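Local coordinates for protein cortical-lytic enzyme (Bacillus cereus, PDB 4S3J) that acts as an N-acetylglucosaminidase of glycosyl hydrolase family 18 that degrades partially broken-down, delta-lactam-bearing cortex peptidoglycan during spore germination, at residues R103-Q112 with G401-I410; Q322-L331 with V378-D386. One frame throughout, in Å; residues are numbered along the deposited sequence.

Contact 1: residues R103-Q112 with G401-I410; sequences RSVESIAYLQ and GIGGISYWKI
Tyr110 and Trp408 meet where the parallel strands 104-111 and 404-408, the first and last of the TIM barrel, close the ring; their axes lie 4.5 Å apart. The Tyr110 side chain starts with CB 3.5 Å from Trp408 CE3, and CG stays at 3.6 Å from the same carbon. With CG anti to the carbonyl carbon (chi1 -78°), the side chain crosses Trp408 at about a right angle: CD2 packs on Trp408 CZ3 (3.7 Å), while CD1 and CE1 carry the other edge to Tyr407 O and Ser406 OG, both near the ring plane, CE1 coming to 3.2 Å of Ser406 OG. The Tyr110 and Trp408 planes stand 38° apart, an oblique pairing. Beyond it, Lys409 NZ meets a lone pair of Gln112 OE1 at 2.9 Å, and the Gln112 amide stands steeply to the indole, planes 78° apart, with NE2 at its edge. The peptide between Trp408 and Lys409 is cis, a feature known from many family 18 enzymes. Alternating backbone bonds run from Glu106 N to Ile410 N. Inside the barrel Tyr110 also touches Ala137 of strand 135-143 and Trp408 meets Phe139 edge-to-face; outside, helix 387-400 packs on Val105, Ile405 and Tyr407, and helix 120-129 on Leu111 and Ile410.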
loop_
_atom_site.group_PDB
_atom_site.type_symbol
_atom_site.label_atom_id
_atom_site.label_comp_id
_atom_site.label_asym_id
_atom_site.label_seq_id
_atom_site.Cartn_x
_atom_site.Cartn_y
_atom_site.Cartn_z
ATOM N N ARG A 103 8.193 12.723 -10.374
ATOM C CA ARG A 103 6.793 13.157 -10.387
ATOM C C ARG A 103 6.234 13.125 -8.970
ATOM O O ARG A 103 6.818 12.505 -8.058
ATOM C CB ARG A 103 5.950 12.309 -11.343
ATOM C CG ARG A 103 5.942 10.818 -11.113
ATOM C CD ARG A 103 5.181 10.133 -12.240
ATOM N NE ARG A 103 3.861 9.518 -12.031
ATOM C CZ ARG A 103 2.946 9.788 -11.099
ATOM N NH1 ARG A 103 3.112 10.705 -10.154
ATOM N NH2 ARG A 103 1.812 9.098 -11.136
ATOM N N SER A 104 5.142 13.867 -8.781
ATOM C CA SER A 104 4.441 13.946 -7.508
ATOM C C SER A 104 3.580 12.716 -7.314
ATOM O O SER A 104 3.166 12.076 -8.282
ATOM C CB SER A 104 3.560 15.200 -7.435
ATOM O OG SER A 104 4.353 16.367 -7.363
ATOM N N VAL A 105 3.311 12.403 -6.056
ATOM C CA VAL A 105 2.407 11.308 -5.702
ATOM C C VAL A 105 1.594 11.711 -4.474
ATOM O O VAL A 105 2.053 12.494 -3.639
ATOM C CB VAL A 105 3.203 9.988 -5.432
ATOM C CG1 VAL A 105 3.933 10.023 -4.089
ATOM C CG2 VAL A 105 2.302 8.784 -5.507
ATOM N N GLU A 106 0.382 11.184 -4.358
ATOM C CA GLU A 106 -0.358 11.265 -3.107
ATOM C C GLU A 106 -0.305 9.898 -2.454
ATOM O O GLU A 106 -0.436 8.882 -3.135
ATOM C CB GLU A 106 -1.803 11.730 -3.322
ATOM C CG GLU A 106 -1.860 13.154 -3.869
ATOM C CD GLU A 106 -3.217 13.829 -3.780
ATOM O OE1 GLU A 106 -4.161 13.236 -3.246
ATOM O OE2 GLU A 106 -3.319 14.988 -4.229
ATOM N N SER A 107 -0.072 9.888 -1.146
ATOM C CA SER A 107 0.049 8.660 -0.373
ATOM C C SER A 107 -0.974 8.664 0.748
ATOM O O SER A 107 -1.197 9.692 1.370
ATOM C CB SER A 107 1.466 8.534 0.196
ATOM O OG SER A 107 1.764 9.674 0.981
ATOM N N ILE A 108 -1.562 7.498 1.015
ATOM C CA ILE A 108 -2.469 7.292 2.129
ATOM C C ILE A 108 -1.956 6.130 2.952
ATOM O O ILE A 108 -1.391 5.199 2.384
ATOM C CB ILE A 108 -3.898 6.944 1.680
ATOM C CG1 ILE A 108 -4.440 8.016 0.729
ATOM C CG2 ILE A 108 -4.809 6.732 2.898
ATOM C CD1 ILE A 108 -5.632 7.533 -0.047
ATOM N N ALA A 109 -2.111 6.185 4.268
ATOM C CA ALA A 109 -1.952 4.982 5.090
ATOM C C ALA A 109 -3.103 4.845 6.076
ATOM O O ALA A 109 -3.531 5.825 6.681
ATOM C CB ALA A 109 -0.642 4.996 5.835
ATOM N N TYR A 110 -3.571 3.612 6.253
ATOM C CA TYR A 110 -4.641 3.292 7.177
ATOM C C TYR A 110 -4.098 2.847 8.519
ATOM O O TYR A 110 -3.088 2.152 8.578
ATOM C CB TYR A 110 -5.535 2.182 6.598
ATOM C CG TYR A 110 -6.511 2.689 5.553
ATOM C CD1 TYR A 110 -6.111 2.949 4.252
ATOM C CD2 TYR A 110 -7.843 2.935 5.892
ATOM C CE1 TYR A 110 -7.012 3.431 3.301
ATOM C CE2 TYR A 110 -8.745 3.422 4.941
ATOM C CZ TYR A 110 -8.317 3.666 3.644
ATOM O OH TYR A 110 -9.173 4.166 2.668
ATOM N N LEU A 111 -4.797 3.233 9.587
ATOM C CA LEU A 111 -4.501 2.834 10.961
ATOM C C LEU A 111 -5.708 2.111 11.500
ATOM O O LEU A 111 -6.805 2.672 11.471
ATOM C CB LEU A 111 -4.195 4.060 11.834
ATOM C CG LEU A 111 -4.059 3.876 13.343
ATOM C CD1 LEU A 111 -2.801 3.071 13.659
ATOM C CD2 LEU A 111 -4.041 5.209 14.091
ATOM N N GLN A 112 -5.528 0.890 11.990
ATOM C CA GLN A 112 -6.629 0.097 12.516
ATOM C C GLN A 112 -6.212 -0.575 13.806
ATOM O O GLN A 112 -5.729 -1.701 13.771
ATOM C CB GLN A 112 -7.069 -0.964 11.505
ATOM C CG GLN A 112 -8.247 -1.796 12.006
ATOM C CD GLN A 112 -8.428 -3.104 11.257
ATOM O OE1 GLN A 112 -7.465 -3.827 10.986
ATOM N NE2 GLN A 112 -9.671 -3.404 10.904
ATOM N N GLY A 401 0.212 6.234 -14.857
ATOM C CA GLY A 401 -0.106 7.630 -14.620
ATOM C C GLY A 401 -1.202 7.879 -13.588
ATOM O O GLY A 401 -1.942 8.851 -13.693
ATOM N N ILE A 402 -1.321 7.021 -12.582
ATOM C CA ILE A 402 -2.404 7.178 -11.611
ATOM C C ILE A 402 -2.015 8.135 -10.472
ATOM O O ILE A 402 -0.877 8.582 -10.380
ATOM C CB ILE A 402 -2.833 5.838 -11.050
ATOM C CG1 ILE A 402 -1.649 5.147 -10.396
ATOM C CG2 ILE A 402 -3.396 4.938 -12.160
ATOM C CD1 ILE A 402 -2.094 4.042 -9.456
ATOM N N GLY A 403 -2.982 8.490 -9.636
ATOM C CA GLY A 403 -2.778 9.536 -8.655
ATOM C C GLY A 403 -1.906 9.198 -7.467
ATOM O O GLY A 403 -1.185 10.057 -6.953
ATOM N N GLY A 404 -1.980 7.964 -6.989
ATOM C CA GLY A 404 -1.304 7.665 -5.753
ATOM C C GLY A 404 -1.410 6.232 -5.299
ATOM O O GLY A 404 -1.760 5.339 -6.066
ATOM N N ILE A 405 -1.058 6.032 -4.032
ATOM C CA ILE A 405 -0.964 4.712 -3.431
ATOM C C ILE A 405 -1.561 4.778 -2.018
ATOM O O ILE A 405 -1.395 5.768 -1.306
ATOM C CB ILE A 405 0.521 4.223 -3.415
ATOM C CG1 ILE A 405 0.649 2.806 -2.859
ATOM C CG2 ILE A 405 1.391 5.171 -2.629
ATOM C CD1 ILE A 405 2.017 2.214 -3.119
ATOM N N SER A 406 -2.272 3.724 -1.625
ATOM C CA SER A 406 -2.918 3.648 -0.331
ATOM C C SER A 406 -2.490 2.385 0.399
ATOM O O SER A 406 -2.757 1.283 -0.058
ATOM C CB SER A 406 -4.445 3.684 -0.513
ATOM O OG SER A 406 -5.124 3.581 0.720
ATOM N N TYR A 407 -1.843 2.561 1.543
ATOM C CA TYR A 407 -1.239 1.444 2.268
ATOM C C TYR A 407 -2.121 0.873 3.378
ATOM O O TYR A 407 -2.576 1.610 4.251
ATOM C CB TYR A 407 0.060 1.899 2.880
ATOM C CG TYR A 407 1.188 2.162 1.914
ATOM C CD1 TYR A 407 1.914 1.102 1.350
ATOM C CD2 TYR A 407 1.572 3.449 1.592
ATOM C CE1 TYR A 407 2.984 1.343 0.488
ATOM C CE2 TYR A 407 2.654 3.700 0.725
ATOM C CZ TYR A 407 3.350 2.643 0.177
ATOM O OH TYR A 407 4.442 2.839 -0.662
ATOM N N TRP A 408 -2.306 -0.450 3.367
ATOM C CA TRP A 408 -2.928 -1.189 4.468
ATOM C C TRP A 408 -1.852 -2.103 5.076
ATOM O O TRP A 408 -1.459 -3.085 4.429
ATOM C CB TRP A 408 -4.109 -2.040 3.998
ATOM C CG TRP A 408 -4.868 -2.628 5.165
ATOM C CD1 TRP A 408 -4.569 -3.766 5.851
ATOM C CD2 TRP A 408 -6.022 -2.078 5.795
ATOM N NE1 TRP A 408 -5.480 -3.971 6.864
ATOM C CE2 TRP A 408 -6.375 -2.938 6.854
ATOM C CE3 TRP A 408 -6.791 -0.934 5.575
ATOM C CZ2 TRP A 408 -7.466 -2.701 7.684
ATOM C CZ3 TRP A 408 -7.875 -0.701 6.406
ATOM C CH2 TRP A 408 -8.195 -1.577 7.445
ATOM N N LYS A 409 -1.355 -1.840 6.282
ATOM C CA LYS A 409 -1.759 -0.778 7.202
ATOM C C LYS A 409 -0.561 -0.463 8.092
ATOM O O LYS A 409 0.420 -1.213 8.111
ATOM C CB LYS A 409 -2.962 -1.197 8.072
ATOM C CG LYS A 409 -2.709 -2.465 8.903
ATOM C CD LYS A 409 -3.860 -2.732 9.899
ATOM C CE LYS A 409 -3.678 -4.059 10.605
ATOM N NZ LYS A 409 -4.692 -4.276 11.689
ATOM N N ILE A 410 -0.654 0.628 8.839
ATOM C CA ILE A 410 0.359 1.016 9.815
ATOM C C ILE A 410 0.494 -0.080 10.874
ATOM O O ILE A 410 -0.488 -0.679 11.290
ATOM C CB ILE A 410 -0.019 2.382 10.443
ATOM C CG1 ILE A 410 0.060 3.478 9.381
ATOM C CG2 ILE A 410 0.884 2.721 11.652
ATOM C CD1 ILE A 410 -0.581 4.789 9.793
HETATM O O HOH W 1 -2.970 -0.441 12.265
HETATM O O HOH W 2 -2.875 -2.877 13.564
#

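Contact 2: residues Q322-L331 with V378-D386; sequences QNLYGFDWKL and VQHEVWFED
An antiparallel pair consistent with the alpha+beta insertion that many family 18 chitinases carry before the last barrel strand brings Asp328 to His380: strand 326-330 runs at 160° to strand 379-383. His380 ND1 gives its hydrogen to Asp328 OD1 over 2.6 Å, within the imidazole plane and on the syn side of the carboxylate, whose plane is turned 76° from the ring. Over one face of that ring lies Lys330 CG, 3.9 Å from the centroid, a CH-pi contact made by a chain running alongside His380. On the opposite face of the sheet from Asp328 and His380, Trp329 CZ3 lies 3.8 Å from Trp383 CD1, and Trp383 NE1 donates to the anti lone pair of Glu381 OE2 (2.9 Å), close to the indole plane. Nearer the barrel, Asn323 ND2 spends one hydrogen on Tyr325 O and the other on Glu385 OE2 (2.8 Å), which it meets from above the carboxylate plane. Glu385 gets there because its chain bends at chi2 (-71°); its OE1 also bonds Ser389 OG. His380 NE2 bonds Asp374 OD2 and Asp328 OD2 bonds Tyr372 OH, which fixes the rotation of both groups. A ring held between two carboxylates would probably have its pKa raised, consistent with a cationic imidazole at this buried place.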
loop_
_atom_site.group_PDB
_atom_site.type_symbol
_atom_site.label_atom_id
_atom_site.label_comp_id
_atom_site.label_asym_id
_atom_site.label_seq_id
_atom_site.Cartn_x
_atom_site.Cartn_y
_atom_site.Cartn_z
ATOM N N GLN A 322 -2.283 -0.952 -1.639
ATOM C CA GLN A 322 -1.079 -1.752 -1.470
ATOM C C GLN A 322 -0.993 -2.331 -0.068
ATOM O O GLN A 322 -0.961 -1.594 0.905
ATOM C CB GLN A 322 0.155 -0.903 -1.750
ATOM C CG GLN A 322 1.465 -1.664 -1.605
ATOM C CD GLN A 322 1.592 -2.804 -2.613
ATOM O OE1 GLN A 322 1.366 -2.619 -3.813
ATOM N NE2 GLN A 322 1.948 -3.991 -2.123
ATOM N N ASN A 323 -0.897 -3.652 0.013
ATOM C CA ASN A 323 -0.680 -4.344 1.274
ATOM C C ASN A 323 0.751 -4.158 1.749
ATOM O O ASN A 323 1.687 -4.183 0.931
ATOM C CB ASN A 323 -0.973 -5.840 1.111
ATOM C CG ASN A 323 -0.166 -6.458 -0.012
ATOM O OD1 ASN A 323 -0.370 -6.126 -1.196
ATOM N ND2 ASN A 323 0.798 -7.311 0.339
ATOM N N LEU A 324 0.924 -3.993 3.055
ATOM C CA LEU A 324 2.264 -4.045 3.641
ATOM C C LEU A 324 2.524 -5.419 4.280
ATOM O O LEU A 324 3.681 -5.761 4.590
ATOM C CB LEU A 324 2.436 -2.917 4.666
ATOM C CG LEU A 324 2.501 -1.500 4.066
ATOM C CD1 LEU A 324 2.494 -0.464 5.193
ATOM C CD2 LEU A 324 3.730 -1.357 3.221
ATOM N N TYR A 325 1.465 -6.207 4.440
ATOM C CA TYR A 325 1.556 -7.524 5.063
ATOM C C TYR A 325 1.804 -8.635 4.050
ATOM O O TYR A 325 1.463 -8.512 2.870
ATOM C CB TYR A 325 0.259 -7.837 5.834
ATOM C CG TYR A 325 -0.970 -7.720 4.947
ATOM C CD1 TYR A 325 -1.625 -6.495 4.778
ATOM C CD2 TYR A 325 -1.473 -8.825 4.254
ATOM C CE1 TYR A 325 -2.721 -6.379 3.947
ATOM C CE2 TYR A 325 -2.591 -8.708 3.423
ATOM C CZ TYR A 325 -3.201 -7.486 3.279
ATOM O OH TYR A 325 -4.272 -7.366 2.448
ATOM N N GLY A 326 2.397 -9.729 4.538
ATOM C CA GLY A 326 2.393 -10.998 3.842
ATOM C C GLY A 326 1.646 -11.997 4.715
ATOM O O GLY A 326 1.087 -11.618 5.758
ATOM N N PHE A 327 1.647 -13.270 4.308
ATOM C CA PHE A 327 1.051 -14.341 5.118
ATOM C C PHE A 327 1.989 -15.535 5.207
ATOM O O PHE A 327 2.760 -15.807 4.280
ATOM C CB PHE A 327 -0.281 -14.815 4.543
ATOM C CG PHE A 327 -1.405 -13.815 4.686
ATOM C CD1 PHE A 327 -1.922 -13.504 5.930
ATOM C CD2 PHE A 327 -1.917 -13.204 3.574
ATOM C CE1 PHE A 327 -2.966 -12.576 6.059
ATOM C CE2 PHE A 327 -2.951 -12.280 3.681
ATOM C CZ PHE A 327 -3.470 -11.968 4.935
ATOM N N ASP A 328 1.890 -16.224 6.336
ATOM C CA ASP A 328 2.573 -17.480 6.600
ATOM C C ASP A 328 1.478 -18.544 6.665
ATOM O O ASP A 328 0.636 -18.505 7.565
ATOM C CB ASP A 328 3.369 -17.374 7.908
ATOM C CG ASP A 328 4.085 -18.663 8.284
ATOM O OD1 ASP A 328 3.634 -19.762 7.889
ATOM O OD2 ASP A 328 5.089 -18.569 9.016
ATOM N N TRP A 329 1.431 -19.415 5.666
ATOM C CA TRP A 329 0.483 -20.523 5.576
ATOM C C TRP A 329 1.114 -21.844 6.001
ATOM O O TRP A 329 2.213 -22.155 5.572
ATOM C CB TRP A 329 0.002 -20.699 4.141
ATOM C CG TRP A 329 -0.911 -19.671 3.553
ATOM C CD1 TRP A 329 -2.275 -19.712 3.556
ATOM C CD2 TRP A 329 -0.545 -18.500 2.798
ATOM N NE1 TRP A 329 -2.780 -18.627 2.882
ATOM C CE2 TRP A 329 -1.745 -17.872 2.397
ATOM C CE3 TRP A 329 0.675 -17.921 2.423
ATOM C CZ2 TRP A 329 -1.768 -16.695 1.653
ATOM C CZ3 TRP A 329 0.647 -16.740 1.671
ATOM C CH2 TRP A 329 -0.567 -16.155 1.287
ATOM N N LYS A 330 0.407 -22.641 6.789
ATOM C CA LYS A 330 0.805 -24.026 7.033
ATOM C C LYS A 330 0.271 -24.906 5.919
ATOM O O LYS A 330 -0.842 -24.693 5.430
ATOM C CB LYS A 330 0.297 -24.512 8.393
ATOM C CG LYS A 330 0.994 -23.848 9.560
ATOM C CD LYS A 330 0.392 -24.321 10.858
ATOM C CE LYS A 330 0.996 -23.617 12.033
ATOM N NZ LYS A 330 0.314 -24.048 13.286
ATOM N N LEU A 331 1.074 -25.893 5.511
ATOM C CA LEU A 331 0.745 -26.802 4.406
ATOM C C LEU A 331 0.486 -28.199 4.950
ATOM O O LEU A 331 1.022 -28.564 5.990
ATOM C CB LEU A 331 1.890 -26.833 3.375
ATOM C CG LEU A 331 2.220 -25.517 2.667
ATOM C CD1 LEU A 331 3.426 -25.672 1.727
ATOM C CD2 LEU A 331 1.048 -25.003 1.888
ATOM N N VAL A 378 6.238 -29.281 10.550
ATOM C CA VAL A 378 5.152 -28.823 9.693
ATOM C C VAL A 378 5.732 -27.872 8.646
ATOM O O VAL A 378 6.528 -26.989 8.996
ATOM C CB VAL A 378 4.038 -28.134 10.522
ATOM C CG1 VAL A 378 2.957 -27.565 9.625
ATOM C CG2 VAL A 378 3.433 -29.127 11.526
ATOM N N GLN A 379 5.365 -28.059 7.376
ATOM C CA GLN A 379 5.823 -27.150 6.317
ATOM C C GLN A 379 5.005 -25.860 6.294
ATOM O O GLN A 379 3.775 -25.900 6.471
ATOM C CB GLN A 379 5.748 -27.822 4.947
ATOM C CG GLN A 379 6.416 -26.958 3.885
ATOM C CD GLN A 379 6.407 -27.505 2.466
ATOM O OE1 GLN A 379 6.816 -26.799 1.541
ATOM N NE2 GLN A 379 5.971 -28.748 2.280
ATOM N N HIS A 380 5.688 -24.732 6.107
ATOM C CA HIS A 380 5.061 -23.421 5.919
ATOM C C HIS A 380 5.456 -22.834 4.562
ATOM O O HIS A 380 6.558 -23.099 4.057
ATOM C CB HIS A 380 5.502 -22.440 6.999
ATOM C CG HIS A 380 5.091 -22.797 8.397
ATOM N ND1 HIS A 380 4.300 -21.974 9.173
ATOM C CD2 HIS A 380 5.431 -23.843 9.189
ATOM C CE1 HIS A 380 4.142 -22.501 10.365
ATOM N NE2 HIS A 380 4.820 -23.646 10.408
ATOM N N GLU A 381 4.577 -22.006 4.006
ATOM C CA GLU A 381 4.884 -21.204 2.819
ATOM C C GLU A 381 4.548 -19.756 3.118
ATOM O O GLU A 381 3.457 -19.463 3.616
ATOM C CB GLU A 381 4.102 -21.697 1.599
ATOM C CG GLU A 381 4.467 -21.013 0.316
ATOM C CD GLU A 381 3.993 -21.756 -0.892
ATOM O OE1 GLU A 381 4.150 -22.997 -0.946
ATOM O OE2 GLU A 381 3.461 -21.104 -1.800
ATOM N N VAL A 382 5.480 -18.866 2.808
ATOM C CA VAL A 382 5.337 -17.454 3.071
ATOM C C VAL A 382 5.429 -16.641 1.796
ATOM O O VAL A 382 6.364 -16.823 1.021
ATOM C CB VAL A 382 6.427 -16.964 4.044
ATOM C CG1 VAL A 382 6.265 -15.488 4.320
ATOM C CG2 VAL A 382 6.412 -17.768 5.337
ATOM N N TRP A 383 4.451 -15.756 1.571
ATOM C CA TRP A 383 4.503 -14.746 0.503
ATOM C C TRP A 383 4.431 -13.385 1.187
ATOM O O TRP A 383 3.670 -13.232 2.133
ATOM C CB TRP A 383 3.354 -14.922 -0.498
ATOM C CG TRP A 383 3.524 -16.128 -1.353
ATOM C CD1 TRP A 383 3.183 -17.412 -1.044
ATOM C CD2 TRP A 383 4.110 -16.168 -2.657
ATOM N NE1 TRP A 383 3.517 -18.255 -2.080
ATOM C CE2 TRP A 383 4.074 -17.519 -3.091
ATOM C CE3 TRP A 383 4.649 -15.197 -3.508
ATOM C CZ2 TRP A 383 4.604 -17.919 -4.320
ATOM C CZ3 TRP A 383 5.138 -15.594 -4.737
ATOM C CH2 TRP A 383 5.112 -16.938 -5.132
ATOM N N PHE A 384 5.247 -12.424 0.756
ATOM C CA PHE A 384 5.278 -11.149 1.459
ATOM C C PHE A 384 5.684 -10.008 0.521
ATOM O O PHE A 384 5.604 -10.166 -0.700
ATOM C CB PHE A 384 6.171 -11.261 2.724
ATOM C CG PHE A 384 7.636 -11.420 2.477
ATOM C CD1 PHE A 384 8.175 -12.632 2.026
ATOM C CD2 PHE A 384 8.494 -10.376 2.774
ATOM C CE1 PHE A 384 9.565 -12.749 1.806
ATOM C CE2 PHE A 384 9.875 -10.488 2.543
ATOM C CZ PHE A 384 10.406 -11.682 2.100
ATOM N N GLU A 385 6.030 -8.854 1.087
ATOM C CA GLU A 385 6.394 -7.677 0.307
ATOM C C GLU A 385 7.809 -7.264 0.668
ATOM O O GLU A 385 8.169 -7.280 1.853
ATOM C CB GLU A 385 5.443 -6.524 0.589
ATOM C CG GLU A 385 3.971 -6.783 0.272
ATOM C CD GLU A 385 3.703 -6.850 -1.226
ATOM O OE1 GLU A 385 4.418 -6.168 -2.006
ATOM O OE2 GLU A 385 2.800 -7.608 -1.625
ATOM N N ASP A 386 8.617 -6.869 -0.325
ATOM C CA ASP A 386 9.941 -6.322 -0.025
ATOM C C ASP A 386 10.300 -5.205 -1.003
ATOM O O ASP A 386 9.469 -4.794 -1.823
ATOM C CB ASP A 386 11.048 -7.406 -0.001
ATOM C CG ASP A 386 11.413 -7.971 -1.381
ATOM O OD1 ASP A 386 10.979 -7.454 -2.431
ATOM O OD2 ASP A 386 12.200 -8.959 -1.400
HETATM O O HOH W 3 5.312 -8.094 4.047
HETATM O O HOH W 4 3.313 -29.950 6.424
#

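Strand 404-408 joins the two contacts: its one edge pairs with 103-112 in contact 1, and its other edge pairs with the start of 322-331 in contact 2. Ser406 O lies 2.8 Å from Gln322 N and Trp408 O 2.9 Å from Leu324 N, both probable hydrogen bonds, while Tyr407 CD1 packs 3.6 Å from Leu324 CD2. The centres are about 22 Å apart, and along the chain contact 2 is nested within the loop that contact 1 closes. Contact 1 lies on barrel strands, whereas contact 2 begins on one and runs out into the probable insertion. The Trp408 side chain is about 8 Å from that of Glu220, the likely proton donor, against about 11 Å for Tyr325 in contact 2.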